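Local coordinates for acetylcholine-binding protein (Bulinus truncatus, PDB 2BJ0), which probably binds acetylcholine as a soluble pentameric relative of the ligand-binding domain of nicotinic acetylcholine receptors, at residues T11-I17 / S78-T82; L19-L25 / N146-A150; L29-N35 / V48-A54; Y61-S66 / V104-V110; R119-D123 / T134-K138. All coordinates share one frame; numbering follows the deposited sequence.

Contact 1: residues T11-I17 / S78-T82; sequences TGESDVI and SKMWT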
# COMPACT_ATOMS: atom_id res chain seq x y z
N THR A 11 11.54 21.24 -7.35
CA THR A 11 11.40 19.80 -7.41
C THR A 11 12.71 19.11 -7.80
O THR A 11 13.10 18.06 -7.26
CB THR A 11 10.29 19.49 -8.40
OG1 THR A 11 9.12 20.19 -7.96
CG2 THR A 11 9.92 17.99 -8.33
N GLY A 12 13.44 19.71 -8.74
CA GLY A 12 14.73 19.18 -9.13
C GLY A 12 15.72 19.03 -8.02
O GLY A 12 16.56 18.13 -8.06
N GLU A 13 15.65 19.94 -7.04
CA GLU A 13 16.54 19.95 -5.88
C GLU A 13 15.93 19.21 -4.69
O GLU A 13 16.53 19.18 -3.62
CB GLU A 13 16.86 21.42 -5.47
CG GLU A 13 17.72 22.10 -6.52
CD GLU A 13 18.23 23.48 -6.14
OE1 GLU A 13 17.90 23.98 -5.02
OE2 GLU A 13 18.99 24.06 -6.99
N SER A 14 14.77 18.59 -4.87
CA SER A 14 14.04 18.06 -3.72
C SER A 14 14.69 16.86 -3.00
O SER A 14 14.29 16.51 -1.90
CB SER A 14 12.61 17.73 -4.12
OG SER A 14 12.66 16.64 -5.00
N ASP A 15 15.70 16.22 -3.59
CA ASP A 15 16.41 15.16 -2.89
C ASP A 15 17.25 15.68 -1.73
O ASP A 15 17.57 14.91 -0.84
CB ASP A 15 17.35 14.38 -3.83
CG ASP A 15 16.62 13.66 -4.96
OD1 ASP A 15 15.48 13.19 -4.77
OD2 ASP A 15 17.12 13.54 -6.11
N VAL A 16 17.57 16.98 -1.70
CA VAL A 16 18.61 17.47 -0.77
C VAL A 16 18.10 18.61 0.12
O VAL A 16 17.37 19.48 -0.33
CB VAL A 16 19.89 17.89 -1.57
CG1 VAL A 16 20.91 18.63 -0.70
CG2 VAL A 16 20.55 16.66 -2.19
N ILE A 17 18.47 18.61 1.39
CA ILE A 17 18.02 19.65 2.29
C ILE A 17 18.45 20.98 1.68
O ILE A 17 19.57 21.09 1.18
CB ILE A 17 18.61 19.41 3.70
CG1 ILE A 17 17.97 20.31 4.73
CG2 ILE A 17 20.15 19.48 3.69
CD1 ILE A 17 18.48 20.03 6.13
N SER A 78 5.37 15.94 -2.54
CA SER A 78 6.34 15.40 -3.49
C SER A 78 7.06 16.47 -4.31
O SER A 78 8.04 16.17 -4.99
CB SER A 78 5.63 14.45 -4.45
OG SER A 78 4.69 15.19 -5.20
N LYS A 79 6.59 17.72 -4.28
CA LYS A 79 7.16 18.80 -5.10
C LYS A 79 8.39 19.49 -4.49
O LYS A 79 9.06 20.25 -5.16
CB LYS A 79 6.10 19.85 -5.44
CG LYS A 79 5.01 19.27 -6.36
CD LYS A 79 5.62 18.72 -7.62
CE LYS A 79 4.78 17.57 -8.19
NZ LYS A 79 5.47 16.97 -9.36
N MET A 80 8.69 19.23 -3.23
CA MET A 80 9.86 19.85 -2.61
C MET A 80 10.46 18.98 -1.52
O MET A 80 9.84 18.01 -1.11
CB MET A 80 9.47 21.21 -2.04
CG MET A 80 8.46 21.10 -0.95
SD MET A 80 8.30 22.66 -0.04
CE MET A 80 7.35 23.53 -1.28
N TRP A 81 11.67 19.30 -1.08
CA TRP A 81 12.23 18.64 0.07
C TRP A 81 11.34 18.95 1.26
O TRP A 81 10.90 20.09 1.43
CB TRP A 81 13.63 19.18 0.32
CG TRP A 81 14.29 18.58 1.52
CD1 TRP A 81 15.07 17.48 1.54
CD2 TRP A 81 14.22 19.06 2.87
NE1 TRP A 81 15.50 17.23 2.82
CE2 TRP A 81 14.97 18.18 3.66
CE3 TRP A 81 13.56 20.13 3.50
CZ2 TRP A 81 15.13 18.35 5.05
CZ3 TRP A 81 13.72 20.32 4.88
CH2 TRP A 81 14.50 19.43 5.63
N THR A 82 11.10 17.93 2.10
CA THR A 82 10.42 18.09 3.39
C THR A 82 11.22 17.31 4.43
O THR A 82 11.96 16.37 4.10
CB THR A 82 8.94 17.58 3.37
OG1 THR A 82 8.91 16.23 2.90
CG2 THR A 82 8.09 18.37 2.34
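Trp81 lays its indole beside Ile17, its atoms from CB outward meeting segment 11-17 in turn. Trp81 CB comes first, 3.5 Å from Ser14 O, a carbonyl oxygen that sits at the edge of the ring and in its plane. CG stands anti to the backbone N (chi1 178°), which carries the indole alongside the residues that follow Ser14. At CD1 the neighbour is Val16 C. The pyrrole part then lies against the backbone of Ile17: Ile17 CA is 3.6 Å from the centroid of the five-membered ring of Trp81, almost on its normal, a CH-pi contact over the face. NE1 and CE2 also meet Ile17 CA, whereas Trp81 CZ2 has moved on to the side chain and lies 3.5 Å from Ile17 CG1. CH2, further along the rim, touches the same CG1 and then CD1.

This tryptophan belongs to the loop between strands 72-76 and 85-87, and the chain it packs on has just left the N-terminal helix 4-12 that caps one end of the beta-sandwich in AChBP and its receptor relatives. The turn from Glu13 to Val16 is a type I beta turn. Thr11 O, at the helix end, takes two donors from within the turn, Ser14 N at 3.0 Å and Ser14 OG at 2.7 Å, the hydroxyl arriving in the carbonyl plane on a lone pair. In the last turn of the helix, Thr11 OG1 is 2.8 Å from Lys79 O, though Leu7 O competes for the same proton. Asp15 O is hydrogen-bonded to Arg101 of a neighbouring subunit.

Contact 2: residues L19-L25 / N146-A150; sequences LSNNTPL and NKQFA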
# COMPACT_ATOMS: atom_id res chain seq x y z
N LEU A 19 19.96 24.17 1.93
CA LEU A 19 20.78 25.04 2.76
C LEU A 19 21.31 26.24 1.97
O LEU A 19 21.33 26.23 0.72
CB LEU A 19 21.93 24.25 3.36
CG LEU A 19 21.51 23.02 4.16
CD1 LEU A 19 22.74 22.21 4.46
CD2 LEU A 19 20.78 23.38 5.41
N SER A 20 21.70 27.28 2.70
CA SER A 20 22.55 28.36 2.17
C SER A 20 23.59 28.70 3.24
O SER A 20 23.29 28.60 4.44
CB SER A 20 21.73 29.60 1.75
OG SER A 20 21.01 30.17 2.84
N ASN A 21 24.80 29.05 2.81
CA ASN A 21 25.97 29.12 3.70
C ASN A 21 26.30 27.72 4.27
O ASN A 21 25.90 26.69 3.69
CB ASN A 21 25.72 30.17 4.82
CG ASN A 21 27.01 30.57 5.56
OD1 ASN A 21 27.99 31.04 4.95
ND2 ASN A 21 27.01 30.40 6.89
N ASN A 22 27.03 27.67 5.39
CA ASN A 22 27.15 26.46 6.21
C ASN A 22 25.90 26.23 7.07
O ASN A 22 25.33 25.13 7.07
CB ASN A 22 28.39 26.54 7.10
CG ASN A 22 29.60 25.90 6.46
OD1 ASN A 22 29.48 24.93 5.70
ND2 ASN A 22 30.78 26.43 6.77
N THR A 23 25.51 27.28 7.80
CA THR A 23 24.29 27.35 8.62
C THR A 23 23.30 26.21 8.47
O THR A 23 22.85 25.94 7.36
CB THR A 23 23.57 28.65 8.30
OG1 THR A 23 23.68 28.88 6.89
CG2 THR A 23 24.29 29.86 8.93
N PRO A 24 22.93 25.57 9.58
CA PRO A 24 21.89 24.54 9.57
C PRO A 24 20.53 25.14 9.21
O PRO A 24 20.27 26.32 9.46
CB PRO A 24 21.87 24.04 11.01
CG PRO A 24 23.13 24.52 11.62
CD PRO A 24 23.48 25.79 10.93
N LEU A 25 19.67 24.32 8.59
CA LEU A 25 18.28 24.71 8.36
C LEU A 25 17.56 24.63 9.69
O LEU A 25 17.61 23.62 10.37
CB LEU A 25 17.62 23.78 7.33
CG LEU A 25 16.14 24.01 7.04
CD1 LEU A 25 15.99 25.21 6.15
CD2 LEU A 25 15.53 22.80 6.38
N ASN A 146 22.79 17.75 13.27
CA ASN A 146 22.41 19.12 13.58
C ASN A 146 23.33 20.18 12.99
O ASN A 146 23.11 21.38 13.19
CB ASN A 146 22.20 19.34 15.07
CG ASN A 146 23.44 19.08 15.88
OD1 ASN A 146 24.54 18.94 15.34
ND2 ASN A 146 23.26 18.98 17.20
N LYS A 147 24.32 19.74 12.23
CA LYS A 147 25.07 20.65 11.37
C LYS A 147 24.26 21.06 10.16
O LYS A 147 24.51 22.11 9.59
CB LYS A 147 26.38 20.00 10.91
CG LYS A 147 27.64 20.42 11.65
CD LYS A 147 27.52 20.38 13.18
CE LYS A 147 28.85 20.83 13.84
NZ LYS A 147 28.69 21.34 15.25
N GLN A 148 23.28 20.24 9.76
CA GLN A 148 22.41 20.54 8.60
C GLN A 148 20.98 20.90 9.00
O GLN A 148 20.38 21.77 8.41
CB GLN A 148 22.39 19.34 7.65
CG GLN A 148 23.69 19.13 6.95
CD GLN A 148 23.66 18.01 5.92
OE1 GLN A 148 22.61 17.44 5.64
NE2 GLN A 148 24.81 17.68 5.38
N PHE A 149 20.46 20.24 10.04
CA PHE A 149 19.05 20.27 10.39
C PHE A 149 18.95 20.57 11.88
O PHE A 149 19.19 19.70 12.69
CB PHE A 149 18.53 18.87 10.12
CG PHE A 149 17.05 18.67 10.23
CD1 PHE A 149 16.41 18.62 11.47
CD2 PHE A 149 16.31 18.35 9.09
CE1 PHE A 149 15.06 18.37 11.57
CE2 PHE A 149 14.95 18.06 9.19
CZ PHE A 149 14.31 18.07 10.42
N ALA A 150 18.61 21.80 12.24
CA ALA A 150 18.48 22.13 13.66
C ALA A 150 17.02 22.27 14.05
O ALA A 150 16.29 22.98 13.40
CB ALA A 150 19.26 23.41 13.98
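Leu25 and Phe149 form a parallel bridge with their CA atoms 4.9 Å apart, and Leu25 supplies both of its backbone polar atoms to segment 146-150. Leu25 N donates to Gln148 O at 2.7 Å, and Leu25 O accepts from Ala150 N at 2.8 Å. The two bonds differ in approach: Leu25 N comes to Gln148 O from well above the carbonyl plane, while the amide of Ala150 is tilted only 22° from the plane of the Leu25 carbonyl.

Just before the bridge, Pro24 turns its ring onto the other segment. Pro24 CG is the probing atom, 3.4 Å from Lys147 O and nearly as close to Asn146 O, so the apolar ring rests against two successive carbonyl oxygens. Pro24 CB also meets Ala150 CB at 4.0 Å. Leu19 comes in from the far end of the loop and crosses Gln148 at about a right angle. Leu19 CD2 lies 3.4 Å from Gln148 O, the oxygen already bonded to Leu25 N, and Leu19 CD1 touches Gln148 CG at 4.1 Å. With Gln148 CG beside its own backbone N (chi1 -69°) and the chain extended beyond, the amide reaches across the subunit boundary, where NE2 donates to Gln72 O of a neighbouring subunit. Leu70 of that subunit packs on both Leu19 and Gln148.

This is the start of a parallel pairing between strands 25-40 and 149-153, part of the immunoglobulin-like beta-sandwich that pentameric AChBP shares with the extracellular domain of nicotinic receptors.

Contact 3: residues L29-N35 / V48-A54; sequences LNFKLMN and VVLWTQA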
# COMPACT_ATOMS: atom_id res chain seq x y z
N LEU A 29 9.17 22.80 15.29
CA LEU A 29 8.10 21.81 15.52
C LEU A 29 7.27 22.19 16.71
O LEU A 29 7.81 22.57 17.76
CB LEU A 29 8.68 20.43 15.82
CG LEU A 29 9.52 19.77 14.74
CD1 LEU A 29 9.96 18.36 15.19
CD2 LEU A 29 8.70 19.75 13.45
N ASN A 30 5.96 22.10 16.53
CA ASN A 30 4.97 22.14 17.60
C ASN A 30 4.08 20.93 17.38
O ASN A 30 4.09 20.38 16.29
CB ASN A 30 4.17 23.45 17.57
CG ASN A 30 4.91 24.60 18.27
OD1 ASN A 30 5.09 25.67 17.69
ND2 ASN A 30 5.37 24.37 19.50
N PHE A 31 3.32 20.52 18.39
CA PHE A 31 2.53 19.31 18.31
C PHE A 31 1.18 19.55 18.91
O PHE A 31 1.02 20.38 19.81
CB PHE A 31 3.21 18.13 19.03
CG PHE A 31 4.54 17.75 18.45
CD1 PHE A 31 4.62 16.85 17.39
CD2 PHE A 31 5.71 18.27 18.98
CE1 PHE A 31 5.83 16.49 16.85
CE2 PHE A 31 6.93 17.90 18.45
CZ PHE A 31 6.99 17.00 17.37
N LYS A 32 0.20 18.81 18.42
CA LYS A 32 -1.11 18.78 19.00
C LYS A 32 -1.46 17.32 19.25
O LYS A 32 -1.62 16.54 18.29
CB LYS A 32 -2.15 19.40 18.05
CG LYS A 32 -1.92 20.88 17.70
CD LYS A 32 -2.40 21.76 18.85
CE LYS A 32 -1.68 23.06 18.83
NZ LYS A 32 -2.10 23.92 19.97
N LEU A 33 -1.58 16.94 20.52
CA LEU A 33 -2.06 15.62 20.87
C LEU A 33 -3.58 15.67 20.82
O LEU A 33 -4.18 16.34 21.63
CB LEU A 33 -1.51 15.13 22.23
CG LEU A 33 -1.93 13.74 22.72
CD1 LEU A 33 -1.46 12.65 21.75
CD2 LEU A 33 -1.38 13.42 24.11
N MET A 34 -4.16 14.97 19.83
CA MET A 34 -5.60 15.05 19.54
C MET A 34 -6.45 14.02 20.27
O MET A 34 -7.60 14.30 20.65
CB MET A 34 -5.83 14.91 18.03
CG MET A 34 -5.05 15.90 17.18
SD MET A 34 -5.52 17.61 17.46
CE MET A 34 -7.19 17.62 16.82
N ASN A 35 -5.90 12.83 20.42
CA ASN A 35 -6.64 11.74 20.96
C ASN A 35 -5.65 10.60 21.36
O ASN A 35 -4.58 10.50 20.79
CB ASN A 35 -7.62 11.22 19.92
CG ASN A 35 -8.77 10.43 20.47
OD1 ASN A 35 -8.82 10.13 21.66
ND2 ASN A 35 -9.74 10.11 19.62
N VAL A 48 -1.75 7.16 19.62
CA VAL A 48 -2.26 8.51 19.73
C VAL A 48 -2.55 9.03 18.33
O VAL A 48 -1.99 8.54 17.36
CB VAL A 48 -1.22 9.46 20.42
CG1 VAL A 48 -0.89 9.00 21.82
CG2 VAL A 48 0.04 9.59 19.59
N VAL A 49 -3.44 10.02 18.24
CA VAL A 49 -3.47 10.91 17.07
C VAL A 49 -2.74 12.20 17.40
O VAL A 49 -3.03 12.86 18.41
CB VAL A 49 -4.90 11.18 16.62
CG1 VAL A 49 -4.92 12.17 15.43
CG2 VAL A 49 -5.56 9.87 16.22
N LEU A 50 -1.82 12.57 16.52
CA LEU A 50 -0.89 13.66 16.75
C LEU A 50 -0.77 14.49 15.47
O LEU A 50 -0.51 13.94 14.39
CB LEU A 50 0.47 13.05 17.12
CG LEU A 50 1.66 13.96 17.47
CD1 LEU A 50 1.47 14.64 18.85
CD2 LEU A 50 2.98 13.17 17.43
N TRP A 51 -0.99 15.81 15.57
CA TRP A 51 -0.55 16.70 14.50
C TRP A 51 0.84 17.19 14.83
O TRP A 51 1.09 17.59 15.96
CB TRP A 51 -1.45 17.93 14.40
CG TRP A 51 -2.89 17.67 14.17
CD1 TRP A 51 -3.52 16.44 13.95
CD2 TRP A 51 -3.92 18.65 14.09
NE1 TRP A 51 -4.86 16.64 13.73
CE2 TRP A 51 -5.14 17.98 13.81
CE3 TRP A 51 -3.95 20.05 14.22
CZ2 TRP A 51 -6.36 18.65 13.68
CZ3 TRP A 51 -5.17 20.72 14.09
CH2 TRP A 51 -6.35 20.02 13.81
N THR A 52 1.73 17.14 13.84
CA THR A 52 3.08 17.68 13.90
C THR A 52 3.04 18.93 13.06
O THR A 52 2.69 18.85 11.90
CB THR A 52 4.11 16.71 13.28
OG1 THR A 52 4.32 15.61 14.16
CG2 THR A 52 5.53 17.35 13.23
N GLN A 53 3.38 20.08 13.64
CA GLN A 53 3.34 21.31 12.90
C GLN A 53 4.76 21.71 12.62
O GLN A 53 5.43 22.20 13.52
CB GLN A 53 2.62 22.42 13.69
CG GLN A 53 1.29 22.00 14.29
CD GLN A 53 0.58 23.09 15.10
OE1 GLN A 53 -0.63 23.03 15.27
NE2 GLN A 53 1.32 24.09 15.58
N ALA A 54 5.23 21.48 11.39
CA ALA A 54 6.61 21.72 11.05
C ALA A 54 6.75 22.93 10.15
O ALA A 54 6.05 23.03 9.13
CB ALA A 54 7.22 20.49 10.36
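Met34 lies over one face of the Trp51 indole in a Met-aromatic contact, with SD 3.8 Å from the centroid of the five-membered ring. CG adds a CH-pi contact to the same ring, and the bends at chi2 and chi3 (-64° and -67°) fold the chain back until Met34 CE reaches Trp51 CZ2 at 3.4 Å. On the opposite side of the sheet, Thr52 OG1 meets the edge of the Phe31 ring, 3.2 Å from CE1. Leu33 CD1 presses against Val48 CB at 3.5 Å, a tight fit.

Six backbone hydrogen bonds hold these strands as an antiparallel hairpin of the beta-sandwich. Lys32 and Trp51 bond to each other through both N and O. A classic bulge follows, with Met34 and Asn35 both facing Val49: Met34 N donates to Val49 O, and Val49 N to Asn35 O. The extra residue shifts the register by one and brings Asn35 to the same face as Lys32 and Trp51.

Further out, Lys32 CG passes 3.5 Å from Gln53 OE1 on the way to salt bridges from NZ to Glu156 and Glu163, and Glu156 also takes a hydrogen bond from Gln53 NE2. Trp142 of a neighbouring subunit meets the Trp51 indole edge-to-face.

Contact 4: residues Y61-S66 / V104-V110; sequences YSSLLS and VSKDGSV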
# COMPACT_ATOMS: atom_id res chain seq x y z
N TYR A 61 12.44 30.28 -2.54
CA TYR A 61 11.03 29.93 -2.79
C TYR A 61 10.13 31.15 -2.93
O TYR A 61 9.05 31.05 -3.52
CB TYR A 61 10.43 29.02 -1.68
CG TYR A 61 10.94 27.59 -1.55
CD1 TYR A 61 12.05 27.12 -2.26
CD2 TYR A 61 10.32 26.70 -0.66
CE1 TYR A 61 12.54 25.81 -2.09
CE2 TYR A 61 10.79 25.39 -0.48
CZ TYR A 61 11.89 24.96 -1.19
OH TYR A 61 12.33 23.66 -0.99
N SER A 62 10.55 32.29 -2.38
CA SER A 62 9.67 33.48 -2.39
C SER A 62 9.29 33.95 -3.81
O SER A 62 8.27 34.60 -3.99
CB SER A 62 10.31 34.65 -1.65
OG SER A 62 11.45 35.12 -2.36
N SER A 63 10.10 33.61 -4.80
CA SER A 63 9.84 34.00 -6.17
C SER A 63 8.73 33.17 -6.81
O SER A 63 8.39 33.36 -7.97
CB SER A 63 11.10 33.88 -6.99
OG SER A 63 11.94 34.96 -6.68
N LEU A 64 8.21 32.22 -6.06
CA LEU A 64 7.16 31.36 -6.57
C LEU A 64 5.89 32.18 -6.70
O LEU A 64 5.08 31.93 -7.58
CB LEU A 64 6.96 30.17 -5.62
CG LEU A 64 6.31 28.87 -6.09
CD1 LEU A 64 7.03 28.19 -7.29
CD2 LEU A 64 6.24 27.92 -4.90
N LEU A 65 5.75 33.17 -5.83
CA LEU A 65 4.50 33.92 -5.69
C LEU A 65 4.58 35.40 -6.02
O LEU A 65 3.57 35.98 -6.43
CB LEU A 65 3.96 33.78 -4.26
CG LEU A 65 3.36 32.42 -3.89
CD1 LEU A 65 2.78 32.52 -2.50
CD2 LEU A 65 2.31 31.95 -4.91
N SER A 66 5.75 36.01 -5.82
CA SER A 66 5.96 37.47 -5.91
C SER A 66 5.12 38.27 -6.94
O SER A 66 4.79 39.44 -6.71
CB SER A 66 7.46 37.78 -6.08
OG SER A 66 8.00 37.03 -7.16
N VAL A 104 3.23 27.22 1.11
CA VAL A 104 4.37 28.10 0.91
C VAL A 104 3.84 29.54 0.93
O VAL A 104 2.88 29.85 0.23
CB VAL A 104 5.04 27.83 -0.46
CG1 VAL A 104 6.27 28.65 -0.63
CG2 VAL A 104 5.36 26.36 -0.62
N SER A 105 4.47 30.37 1.76
CA SER A 105 4.12 31.79 1.90
C SER A 105 4.94 32.64 0.96
O SER A 105 5.95 32.18 0.44
CB SER A 105 4.40 32.24 3.33
OG SER A 105 3.56 31.53 4.22
N LYS A 106 4.54 33.91 0.81
CA LYS A 106 5.23 34.87 -0.09
C LYS A 106 6.70 35.08 0.24
O LYS A 106 7.48 35.40 -0.64
CB LYS A 106 4.53 36.24 -0.12
CG LYS A 106 3.24 36.27 -0.96
CD LYS A 106 3.18 37.44 -1.97
CE LYS A 106 1.91 37.30 -2.84
NZ LYS A 106 2.06 37.69 -4.28
N ASP A 107 7.08 34.92 1.50
CA ASP A 107 8.49 35.07 1.83
C ASP A 107 9.29 33.74 1.77
O ASP A 107 10.47 33.69 2.11
CB ASP A 107 8.63 35.76 3.18
CG ASP A 107 8.22 34.86 4.34
OD1 ASP A 107 7.53 33.84 4.12
OD2 ASP A 107 8.57 35.10 5.52
N GLY A 108 8.65 32.65 1.32
CA GLY A 108 9.38 31.40 1.14
C GLY A 108 9.39 30.55 2.40
O GLY A 108 10.08 29.53 2.45
N SER A 109 8.62 30.95 3.41
CA SER A 109 8.48 30.06 4.55
C SER A 109 7.44 28.98 4.22
O SER A 109 6.55 29.21 3.42
CB SER A 109 8.20 30.81 5.86
OG SER A 109 7.01 31.54 5.76
N VAL A 110 7.61 27.80 4.82
CA VAL A 110 6.79 26.63 4.46
C VAL A 110 6.21 26.05 5.71
O VAL A 110 6.89 25.96 6.72
CB VAL A 110 7.62 25.52 3.75
CG1 VAL A 110 6.71 24.37 3.35
CG2 VAL A 110 8.35 26.07 2.50
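Tyr61 sets CG beside its backbone N (chi1 -68°), which brings the edge of the ring up to Val110, while bends at chi2 and chi4 carry Lys106 along Leu65 to its carbonyl. The tyrosine is met near its ring plane: Val110 CG2 lies 3.8 Å from Tyr61 CD2. Tyr61 CB sits 3.8 Å from Gly108 CA. At that glycine the chain runs at a positive phi (89°), and its CA lies against Ser62 N.

Ser62 CB approaches Lys106 O to 3.1 Å. Lys106 NZ donates to Leu65 O at 3.1 Å from far above the carbonyl plane, and has Ser68 O as a second acceptor. Closer to the backbone, Lys106 CG packs on Leu65 CD1 at 4.1 Å.

Residues 105 to 108 make a type I turn joining two strands. Asp107 OD1 makes an Asx turn at its end, accepting from both Ser109 N and Ser109 OG, the latter at 2.9 Å on the syn lone pair.

The hairpin of strands 101-105 and 109-121 is thus covered at its turn by the loop after strand 45-57; Leu64 and Tyr61 reach on to helix 4-12, and Leu65 to strand 72-76.

Contact 5: residues R119-D123 / T134-K138; sequences RFTCD and TCRIK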
# COMPACT_ATOMS: atom_id res chain seq x y z
N ARG A 119 2.06 4.63 17.14
CA ARG A 119 2.03 3.59 18.14
C ARG A 119 3.40 3.41 18.77
O ARG A 119 4.42 3.42 18.09
CB ARG A 119 1.60 2.25 17.50
CG ARG A 119 1.28 1.11 18.52
CD ARG A 119 1.12 -0.29 17.84
NE ARG A 119 -0.03 -0.26 16.93
CZ ARG A 119 -0.27 -1.13 15.94
NH1 ARG A 119 0.57 -2.12 15.68
NH2 ARG A 119 -1.37 -0.98 15.18
N PHE A 120 3.43 3.19 20.09
CA PHE A 120 4.70 3.07 20.81
C PHE A 120 4.48 2.38 22.15
O PHE A 120 3.35 2.25 22.58
CB PHE A 120 5.32 4.46 20.99
CG PHE A 120 4.44 5.42 21.73
CD1 PHE A 120 4.49 5.49 23.13
CD2 PHE A 120 3.55 6.23 21.03
CE1 PHE A 120 3.65 6.37 23.84
CE2 PHE A 120 2.72 7.10 21.72
CZ PHE A 120 2.77 7.18 23.13
N THR A 121 5.54 1.89 22.79
CA THR A 121 5.37 1.20 24.07
C THR A 121 5.48 2.17 25.22
O THR A 121 6.19 3.16 25.13
CB THR A 121 6.37 0.01 24.27
OG1 THR A 121 7.69 0.52 24.37
CG2 THR A 121 6.47 -0.82 23.03
N CYS A 122 4.78 1.84 26.30
CA CYS A 122 4.69 2.66 27.47
C CYS A 122 4.32 1.70 28.58
O CYS A 122 3.49 0.82 28.37
CB CYS A 122 3.56 3.69 27.30
SG CYS A 122 3.54 4.98 28.61
N ASP A 123 4.95 1.84 29.74
CA ASP A 123 4.49 1.13 30.95
C ASP A 123 3.16 1.68 31.48
O ASP A 123 3.10 2.80 32.01
CB ASP A 123 5.57 1.20 32.05
CG ASP A 123 5.34 0.22 33.17
OD1 ASP A 123 4.20 -0.30 33.31
OD2 ASP A 123 6.25 -0.10 33.97
N THR A 134 2.75 7.90 32.50
CA THR A 134 3.57 8.85 31.76
C THR A 134 4.18 8.20 30.51
O THR A 134 4.86 7.16 30.60
CB THR A 134 4.68 9.45 32.64
OG1 THR A 134 4.08 10.26 33.65
CG2 THR A 134 5.48 10.46 31.86
N CYS A 135 3.95 8.84 29.36
CA CYS A 135 4.44 8.35 28.09
C CYS A 135 5.28 9.38 27.41
O CYS A 135 5.08 10.58 27.60
CB CYS A 135 3.26 7.93 27.22
SG CYS A 135 2.36 6.64 28.11
N ARG A 136 6.23 8.91 26.61
CA ARG A 136 7.16 9.77 25.89
C ARG A 136 7.14 9.46 24.39
O ARG A 136 7.12 8.29 24.00
CB ARG A 136 8.57 9.61 26.46
CG ARG A 136 8.82 10.50 27.71
CD ARG A 136 9.89 10.00 28.70
NE ARG A 136 9.34 9.06 29.70
CZ ARG A 136 9.11 9.36 30.98
NH1 ARG A 136 9.39 10.57 31.46
NH2 ARG A 136 8.61 8.43 31.79
N ILE A 137 7.13 10.51 23.56
CA ILE A 137 7.29 10.33 22.12
C ILE A 137 8.52 11.11 21.64
O ILE A 137 8.64 12.31 21.90
CB ILE A 137 6.02 10.80 21.37
CG1 ILE A 137 4.83 9.93 21.70
CG2 ILE A 137 6.27 10.83 19.85
CD1 ILE A 137 3.48 10.63 21.41
N LYS A 138 9.42 10.42 20.94
CA LYS A 138 10.67 11.00 20.47
C LYS A 138 10.62 11.25 18.96
O LYS A 138 10.40 10.30 18.18
CB LYS A 138 11.84 10.09 20.85
CG LYS A 138 13.23 10.68 20.56
CD LYS A 138 14.34 9.76 21.11
CE LYS A 138 15.69 9.96 20.38
NZ LYS A 138 16.73 9.00 20.89
O HOH W 1 6.52 5.94 26.24
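Cys122 and Cys135 join through a disulfide of 2.1 Å between their SG atoms, with the central torsion at -89°, close to the relaxed right angle. The two ends are built differently. Cys122 holds SG anti to its backbone N (chi1 -170°), whereas Cys135 turns SG beside its N (chi1 -59°), and together these span a CA separation of 5.7 Å. Cys122 SG also lies 3.2 Å from Thr134 O.

Phe120 lies between the strands where they diverge beyond the bridge. Its CG takes the position between backbone N and carbonyl carbon, and the ring this directs toward strand 133-141 meets Cys135 CB in its plane, at the edge, 3.7 Å from Phe120 CE1. Over one face lies Ile137, crossing at about a right angle, with CG1 3.5 Å from Phe120 CE2 and displaced toward the rim; CD1 touches the same carbon. A water links the backbones, donating to Thr121 O and accepting from Arg136 N, both at 3.0 Å.

Twelve residues separate the half-cystines, one fewer than the thirteen of the receptors' signature Cys-loop, to which this loop corresponds. Here a covalent bond does what strand pairing does elsewhere: it ties strand 133-141 to the end of strand 109-121, from one sheet to the other.

In the fold
Contacts 1, 2 and 4 gather at the end of the subunit where helix 4-12 lies. Contact 1 touches both others: Trp81 CZ3 reaches Leu25 CD2 of contact 2 at 3.4 Å, and Met80 CE meets Val104 CG2 of contact 4 at 3.5 Å. Contact 3 lies near the middle, its centre about 7 Å from that of the chain, and leads to contact 5, where Val48 CG2 packs on Ile137 CD1 at 4.0 Å. The disulfide region lies far from the helix end, with the centres of contacts 4 and 5 about 37 Å apart though both use strand 109-121. Gln53 of contact 3 packs on Cys186 of a neighbouring subunit, consistent with the family's intersubunit agonist site.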